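Beta-glucosidase (Chaetomella raphigera, PDB 6JXG) probably hydrolyses terminal, non-reducing beta-D-glucosyl residues with release of beta-D-glucose, as a secreted family 3 glycoside hydrolase of cellulose degradation. Local coordinates at residues D188-K191 and A192-S196; N266-A269 and A270-N273; F668-R672 and K673-Y677. One frame throughout, in Å; residues are numbered along the deposited sequence.

Contact 1. Residues D188-K191 and A192-S196; sequences DAIK and ANVAS
A Schellman motif closes helix 184-191 where Ala-189 and Ile-190 meet Val-194 and Asn-193, and the chain then leads into strand 196-199 of the parallel-stranded region of the TIM-barrel-type N-terminal domain. Two backbone bonds define it. Val-194 N reaches back to Ala-189 O over 3.2 Å with an N-H...O angle of 159°, and inside this loop Asn-193 N donates to Ile-190 O at 2.8 Å. The last helical bond runs from Ala-192 N to Asp-188 O at 2.9 Å. Asn-193 is the C-prime residue, and its positive phi of 69° takes the chain out of the helical path. A water donates to both Ile-190 O and Val-194 O, at 3.0 and 2.9 Å, and so bridges the turn.

The apolar closure comes from Val-194. Its CG1 lies between the backbone N and the carbonyl carbon (chi1 83°), which turns this methyl back over the last helical turn, 4.3 Å from Ala-189 CB and 4.5 Å from Ile-190 CG1. Ala-189 and Val-194 also both rest on Ile-142 of helix 131-147. The Asn-193 amide is held outside the motif: OD1 accepts from Trp-6 NE1 and ND2 donates to Asp-5 OD2, while the backbone O of Asn-193 and the N of Ala-195 are held by the amide of Gln-146.

Three carbonyls at the end of the helix, those of Asp-188, Ala-189 and Ile-190, thus find backbone donors past the last turn, and the asparagine that bears the left-handed conformation is fixed by its own amide to the N-terminal segment.

Contact 2. Residues N266-A269 and A270-N273; sequences NLLA and AISN. With NAG (2-acetamido-2-deoxy-beta-D-glucopyranose), chain C.
Backbone bonds from Ala-270, Ile-271, Ser-272 and Asn-273 N to the carbonyls of Asn-266, Leu-267, Leu-268 and Ala-269, each four residues earlier, carry helix 265-272 to its end. Leu-268 O takes a second bond, from Ser-272 OG at 3.1 Å. With OG anti to its own carbonyl carbon (chi1 -68°), the hydroxyl folds back along the helix and meets that oxygen from the face opposite to Ser-272 N. On the apolar side, Leu-268 CD2 meets Ile-271 CD1 at 4.4 Å, and both side chains rest on Leu-281 of helix 278-294.

Asn-273, the first residue past the helix, is N-glycosylated: its ND2 is bonded to C1 of the NAG at 1.4 Å. Its OD1 is hydrogen-bonded to Thr-275 OG1, which also pairs with Ala-270 O. The sugar lies back along the helix, its O5 3.6 Å from Ala-270 CA and its O6 3.8 Å from the small CB of Ala-269. Two turns before the attachment point, O6 donates to Asn-266 OD1 at 3.0 Å, while Asn-266 ND2 is hydrogen-bonded to Tyr-261 O.

This sugar is therefore held at two points, covalently at C1 and by a hydrogen bond at O6, which probably limits its swing about the asparagine linkage.

Contact 3. Residues F668-R672 and K673-Y677; sequences FNLRR and KDLSY
Asp-674 OD2 is gripped by Arg-671 through two nitrogens: the backbone N donates at 2.8 Å on the anti side, and NE at 2.9 Å on the syn side, both from the same face of the carboxylate. NE points almost straight at it (173°). Arg-671 NH2 adds a bond to the syn lone pair of Asp-674 OD1, also 2.9 Å, completing a side-on salt bridge in which guanidinium and carboxylate planes are turned 42° apart. The bend of the arginine chain at chi3 (-61°) helps bring NE and NH2 back to the acid. A water joins Asp-674 OD2 to Asn-669 O. An asparagine here would probably leave the Arg-671 guanidinium without its countercharge in the turn, held chiefly through NH1 by Asp-188.

The backbone here turns through a short 3-10 segment. Leu-675 N and Ser-676 OG approach Arg-672 O from opposite faces, the hydroxyl at 2.8 Å. Leu-670 CD1 meets Leu-675 CD2 at 4.2 Å.

In the fibronectin type III-like domain, this turn leaves edge strand 663-671 beside strand 612-622. Leu-670 and Leu-675 face strand 628-637, while Arg-671, Lys-673 and Asp-674 pack against helix 184-191.

How the contacts relate
Contacts 1 and 3 meet directly, joining the N-terminal and fibronectin type III-like parts of the chain: Asp-188 OD1 and Arg-671 NH1 form a 3.0 Å salt bridge, although the contact centres lie 19 Å apart. The arginine uses NE and NH2 within its own turn, which probably helps aim NH1 at the acid of contact 1. Contact 2 belongs, like contact 1, to the N-terminal part of the enzyme but touches neither of the others; its nearest atoms are about 17 Å from those of contact 1 and about 31 Å from those of contact 3. The sugar at contact 2 is an attached glycan, not a substrate, and the centre of contact 2 lies about 39 Å from the centre of the chain.

Contact 1. Residues D188-K191 and A192-S196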
loop_
_atom_site.group_PDB
_atom_site.type_symbol
_atom_site.label_atom_id
_atom_site.label_comp_id
_atom_site.label_asym_id
_atom_site.label_seq_id
_atom_site.Cartn_x
_atom_site.Cartn_y
_atom_site.Cartn_z
ATOM N N ASP A 188 -8.197 -9.511 5.799
ATOM C CA ASP A 188 -7.963 -10.047 4.413
ATOM C C ASP A 188 -6.571 -10.707 4.304
ATOM O O ASP A 188 -6.384 -11.781 3.736
ATOM C CB ASP A 188 -8.099 -8.971 3.324
ATOM C CG ASP A 188 -9.558 -8.741 2.861
ATOM O OD1 ASP A 188 -10.543 -9.255 3.505
ATOM O OD2 ASP A 188 -9.687 -8.124 1.815
ATOM N N ALA A 189 -5.596 -10.066 4.899
ATOM C CA ALA A 189 -4.239 -10.578 4.892
ATOM C C ALA A 189 -4.119 -11.923 5.588
ATOM O O ALA A 189 -3.522 -12.835 5.083
ATOM C CB ALA A 189 -3.315 -9.571 5.489
ATOM N N ILE A 190 -4.664 -12.028 6.767
ATOM C CA ILE A 190 -4.744 -13.295 7.466
ATOM C C ILE A 190 -5.488 -14.403 6.701
ATOM O O ILE A 190 -4.979 -15.549 6.622
ATOM C CB ILE A 190 -5.337 -13.066 8.861
ATOM C CG1 ILE A 190 -4.369 -12.177 9.671
ATOM C CG2 ILE A 190 -5.590 -14.375 9.552
ATOM C CD1 ILE A 190 -4.880 -11.561 10.981
ATOM N N LYS A 191 -6.655 -14.111 6.167
ATOM C CA LYS A 191 -7.373 -15.036 5.250
ATOM C C LYS A 191 -6.517 -15.478 4.081
ATOM O O LYS A 191 -6.559 -16.626 3.670
ATOM C CB LYS A 191 -8.651 -14.348 4.748
ATOM C CG LYS A 191 -9.452 -15.145 3.713
ATOM C CD LYS A 191 -10.146 -16.325 4.428
ATOM C CE LYS A 191 -10.996 -17.207 3.466
ATOM N NZ LYS A 191 -10.363 -17.446 2.154
ATOM N N ALA A 192 -5.666 -14.594 3.544
ATOM C CA ALA A 192 -4.786 -15.008 2.493
ATOM C C ALA A 192 -3.515 -15.773 3.001
ATOM O O ALA A 192 -2.553 -15.844 2.314
ATOM C CB ALA A 192 -4.361 -13.811 1.664
ATOM N N ASN A 193 -3.492 -16.155 4.270
ATOM C CA ASN A 193 -2.402 -17.018 4.861
ATOM C C ASN A 193 -1.089 -16.304 4.955
ATOM O O ASN A 193 -0.024 -16.891 4.896
ATOM C CB ASN A 193 -2.258 -18.338 4.128
ATOM C CG ASN A 193 -3.442 -19.254 4.396
ATOM O OD1 ASN A 193 -3.927 -19.356 5.524
ATOM N ND2 ASN A 193 -3.952 -19.857 3.349
ATOM N N VAL A 194 -1.166 -14.996 5.153
ATOM C CA VAL A 194 0.066 -14.245 5.513
ATOM C C VAL A 194 0.876 -14.932 6.626
ATOM O O VAL A 194 0.367 -15.353 7.685
ATOM C CB VAL A 194 -0.171 -12.762 5.769
ATOM C CG1 VAL A 194 -0.653 -12.519 7.184
ATOM C CG2 VAL A 194 1.098 -11.926 5.512
ATOM N N ALA A 195 2.173 -15.056 6.378
ATOM C CA ALA A 195 3.066 -15.798 7.316
ATOM C C ALA A 195 3.327 -15.102 8.624
ATOM O O ALA A 195 3.548 -15.749 9.685
ATOM C CB ALA A 195 4.388 -16.108 6.598
ATOM N N SER A 196 3.369 -13.759 8.571
ATOM C CA SER A 196 3.755 -12.937 9.740
ATOM C C SER A 196 3.051 -11.580 9.725
ATOM O O SER A 196 2.574 -11.114 8.672
ATOM C CB SER A 196 5.289 -12.738 9.833
ATOM O OG SER A 196 5.760 -11.962 8.770
HETATM O O HOH W 1 -2.451 -15.958 8.126
#

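Contact 2. Residues N266-A269 and A270-N273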
loop_
_atom_site.group_PDB
_atom_site.type_symbol
_atom_site.label_atom_id
_atom_site.label_comp_id
_atom_site.label_asym_id
_atom_site.label_seq_id
_atom_site.Cartn_x
_atom_site.Cartn_y
_atom_site.Cartn_z
ATOM N N ASN A 266 17.358 -13.161 29.161
ATOM C CA ASN A 266 16.305 -12.534 29.934
ATOM C C ASN A 266 14.932 -13.199 29.850
ATOM O O ASN A 266 14.276 -13.316 30.850
ATOM C CB ASN A 266 16.146 -11.077 29.567
ATOM C CG ASN A 266 16.934 -10.170 30.462
ATOM O OD1 ASN A 266 17.006 -10.389 31.657
ATOM N ND2 ASN A 266 17.557 -9.167 29.887
ATOM N N LEU A 267 14.508 -13.674 28.681
ATOM C CA LEU A 267 13.239 -14.401 28.565
ATOM C C LEU A 267 13.295 -15.741 29.310
ATOM O O LEU A 267 12.309 -16.131 29.992
ATOM C CB LEU A 267 12.872 -14.606 27.077
ATOM C CG LEU A 267 11.579 -15.346 26.737
ATOM C CD1 LEU A 267 10.327 -14.749 27.344
ATOM C CD2 LEU A 267 11.412 -15.422 25.208
ATOM N N LEU A 268 14.420 -16.446 29.189
ATOM C CA LEU A 268 14.620 -17.724 29.961
ATOM C C LEU A 268 14.556 -17.477 31.467
ATOM O O LEU A 268 13.992 -18.281 32.190
ATOM C CB LEU A 268 15.925 -18.404 29.542
ATOM C CG LEU A 268 16.052 -18.742 28.063
ATOM C CD1 LEU A 268 17.271 -19.577 27.723
ATOM C CD2 LEU A 268 14.773 -19.397 27.576
ATOM N N ALA A 269 15.109 -16.361 31.917
ATOM C CA ALA A 269 14.984 -15.933 33.292
ATOM C C ALA A 269 13.515 -15.714 33.699
ATOM O O ALA A 269 13.119 -16.072 34.780
ATOM C CB ALA A 269 15.806 -14.650 33.502
ATOM N N ALA A 270 12.712 -15.090 32.830
ATOM C CA ALA A 270 11.315 -14.815 33.126
ATOM C C ALA A 270 10.557 -16.158 33.254
ATOM O O ALA A 270 9.596 -16.281 33.971
ATOM C CB ALA A 270 10.696 -13.995 32.011
ATOM N N ILE A 271 10.976 -17.150 32.490
ATOM C CA ILE A 271 10.314 -18.429 32.564
ATOM C C ILE A 271 10.709 -19.093 33.888
ATOM O O ILE A 271 9.830 -19.623 34.602
ATOM C CB ILE A 271 10.680 -19.370 31.389
ATOM C CG1 ILE A 271 10.180 -18.770 30.048
ATOM C CG2 ILE A 271 10.000 -20.725 31.633
ATOM C CD1 ILE A 271 10.558 -19.497 28.790
ATOM N N SER A 272 11.995 -19.048 34.187
ATOM C CA SER A 272 12.549 -19.643 35.429
ATOM C C SER A 272 11.938 -19.031 36.641
ATOM O O SER A 272 11.677 -19.728 37.643
ATOM C CB SER A 272 14.060 -19.400 35.549
ATOM O OG SER A 272 14.735 -20.110 34.570
ATOM N N ASN A 273 11.701 -17.710 36.582
ATOM C CA ASN A 273 11.091 -17.039 37.746
ATOM C C ASN A 273 9.542 -16.995 37.791
ATOM O O ASN A 273 8.969 -16.354 38.625
ATOM C CB ASN A 273 11.753 -15.676 37.983
ATOM C CG ASN A 273 11.277 -14.593 37.029
ATOM O OD1 ASN A 273 10.236 -14.702 36.371
ATOM N ND2 ASN A 273 12.056 -13.500 36.981
HETATM C C1 NAG C . 11.806 -12.322 36.197
HETATM C C2 NAG C . 11.887 -11.149 37.215
HETATM C C3 NAG C . 11.841 -9.828 36.487
HETATM C C4 NAG C . 12.789 -9.806 35.299
HETATM C C5 NAG C . 12.620 -11.048 34.394
HETATM C C6 NAG C . 13.631 -11.129 33.208
HETATM C C7 NAG C . 10.922 -11.695 39.379
HETATM C C8 NAG C . 9.712 -11.621 40.297
HETATM N N2 NAG C . 10.800 -11.113 38.184
HETATM O O3 NAG C . 12.126 -8.734 37.363
HETATM O O4 NAG C . 12.497 -8.580 34.655
HETATM O O5 NAG C . 12.792 -12.220 35.175
HETATM O O6 NAG C . 14.922 -10.947 33.717
HETATM O O7 NAG C . 11.957 -12.312 39.680
#

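Contact 3. Residues F668-R672 and K673-Y677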
loop_
_atom_site.group_PDB
_atom_site.type_symbol
_atom_site.label_atom_id
_atom_site.label_comp_id
_atom_site.label_asym_id
_atom_site.label_seq_id
_atom_site.Cartn_x
_atom_site.Cartn_y
_atom_site.Cartn_z
ATOM N N PHE A 668 -19.005 -8.346 -10.038
ATOM C CA PHE A 668 -18.598 -8.087 -8.666
ATOM C C PHE A 668 -19.134 -9.217 -7.800
ATOM O O PHE A 668 -20.332 -9.287 -7.633
ATOM C CB PHE A 668 -19.149 -6.728 -8.132
ATOM C CG PHE A 668 -18.990 -5.592 -9.112
ATOM C CD1 PHE A 668 -17.704 -5.068 -9.391
ATOM C CD2 PHE A 668 -20.065 -5.126 -9.838
ATOM C CE1 PHE A 668 -17.532 -3.985 -10.272
ATOM C CE2 PHE A 668 -19.875 -4.088 -10.800
ATOM C CZ PHE A 668 -18.606 -3.501 -10.997
ATOM N N ASN A 669 -18.247 -10.043 -7.233
ATOM C CA ASN A 669 -18.653 -11.091 -6.272
ATOM C C ASN A 669 -18.549 -10.618 -4.827
ATOM O O ASN A 669 -17.487 -10.114 -4.387
ATOM C CB ASN A 669 -17.803 -12.328 -6.519
ATOM C CG ASN A 669 -18.015 -12.898 -7.893
ATOM O OD1 ASN A 669 -19.166 -13.135 -8.311
ATOM N ND2 ASN A 669 -16.927 -13.089 -8.631
ATOM N N LEU A 670 -19.664 -10.716 -4.116
ATOM C CA LEU A 670 -19.791 -10.183 -2.789
ATOM C C LEU A 670 -19.683 -11.281 -1.732
ATOM O O LEU A 670 -20.376 -12.335 -1.795
ATOM C CB LEU A 670 -21.125 -9.442 -2.602
ATOM C CG LEU A 670 -21.278 -8.197 -3.440
ATOM C CD1 LEU A 670 -22.764 -7.785 -3.495
ATOM C CD2 LEU A 670 -20.449 -7.072 -2.827
ATOM N N ARG A 671 -18.773 -11.063 -0.801
ATOM C CA ARG A 671 -18.647 -11.948 0.351
ATOM C C ARG A 671 -19.724 -11.586 1.365
ATOM O O ARG A 671 -20.181 -10.452 1.415
ATOM C CB ARG A 671 -17.261 -11.764 0.996
ATOM C CG ARG A 671 -16.079 -12.182 0.128
ATOM C CD ARG A 671 -14.789 -11.670 0.710
ATOM N NE ARG A 671 -14.786 -10.192 0.773
ATOM C CZ ARG A 671 -13.744 -9.515 1.220
ATOM N NH1 ARG A 671 -12.627 -10.142 1.596
ATOM N NH2 ARG A 671 -13.830 -8.222 1.325
ATOM N N ARG A 672 -20.088 -12.498 2.229
ATOM C CA ARG A 672 -20.990 -12.153 3.298
ATOM C C ARG A 672 -20.507 -10.951 4.084
ATOM O O ARG A 672 -21.288 -10.080 4.456
ATOM C CB ARG A 672 -21.183 -13.398 4.244
ATOM C CG ARG A 672 -22.050 -13.111 5.454
ATOM C CD ARG A 672 -22.770 -14.347 6.103
ATOM N NE ARG A 672 -22.277 -15.562 5.545
ATOM C CZ ARG A 672 -22.892 -16.474 4.821
ATOM N NH1 ARG A 672 -24.172 -16.514 4.569
ATOM N NH2 ARG A 672 -22.132 -17.430 4.381
ATOM N N LYS A 673 -19.191 -10.896 4.373
ATOM C CA LYS A 673 -18.589 -9.778 5.102
ATOM C C LYS A 673 -18.823 -8.444 4.409
ATOM O O LYS A 673 -18.929 -7.433 5.062
ATOM C CB LYS A 673 -17.070 -9.998 5.281
ATOM C CG LYS A 673 -16.508 -9.094 6.347
ATOM C CD LYS A 673 -14.997 -9.376 6.583
ATOM C CE LYS A 673 -14.441 -8.585 7.737
ATOM N NZ LYS A 673 -12.984 -8.802 8.004
ATOM N N ASP A 674 -18.890 -8.460 3.095
ATOM C CA ASP A 674 -19.029 -7.225 2.323
ATOM C C ASP A 674 -20.401 -6.580 2.543
ATOM O O ASP A 674 -20.564 -5.374 2.290
ATOM C CB ASP A 674 -18.819 -7.521 0.844
ATOM C CG ASP A 674 -17.384 -7.883 0.524
ATOM O OD1 ASP A 674 -16.532 -7.237 1.173
ATOM O OD2 ASP A 674 -17.129 -8.811 -0.323
ATOM N N LEU A 675 -21.334 -7.400 3.026
ATOM C CA LEU A 675 -22.706 -7.014 3.291
ATOM C C LEU A 675 -23.037 -6.981 4.769
ATOM O O LEU A 675 -24.219 -6.909 5.135
ATOM C CB LEU A 675 -23.666 -7.981 2.594
ATOM C CG LEU A 675 -23.509 -8.039 1.081
ATOM C CD1 LEU A 675 -24.305 -9.202 0.531
ATOM C CD2 LEU A 675 -23.927 -6.749 0.401
ATOM N N SER A 676 -22.012 -6.856 5.610
ATOM C CA SER A 676 -22.159 -6.889 7.053
ATOM C C SER A 676 -21.654 -5.636 7.710
ATOM O O SER A 676 -20.997 -4.734 7.089
ATOM C CB SER A 676 -21.356 -8.063 7.624
ATOM O OG SER A 676 -21.840 -9.273 7.102
ATOM N N TYR A 677 -21.926 -5.576 8.981
ATOM C CA TYR A 677 -21.394 -4.516 9.832
ATOM C C TYR A 677 -21.048 -5.126 11.164
ATOM O O TYR A 677 -21.622 -6.190 11.544
ATOM C CB TYR A 677 -22.376 -3.349 9.965
ATOM C CG TYR A 677 -23.640 -3.693 10.777
ATOM C CD1 TYR A 677 -23.658 -3.597 12.163
ATOM C CD2 TYR A 677 -24.746 -4.188 10.143
ATOM C CE1 TYR A 677 -24.780 -3.929 12.905
ATOM C CE2 TYR A 677 -25.899 -4.520 10.861
ATOM C CZ TYR A 677 -25.921 -4.391 12.223
ATOM O OH TYR A 677 -27.090 -4.745 12.872
HETATM O O HOH W 2 -15.866 -9.124 -2.536
#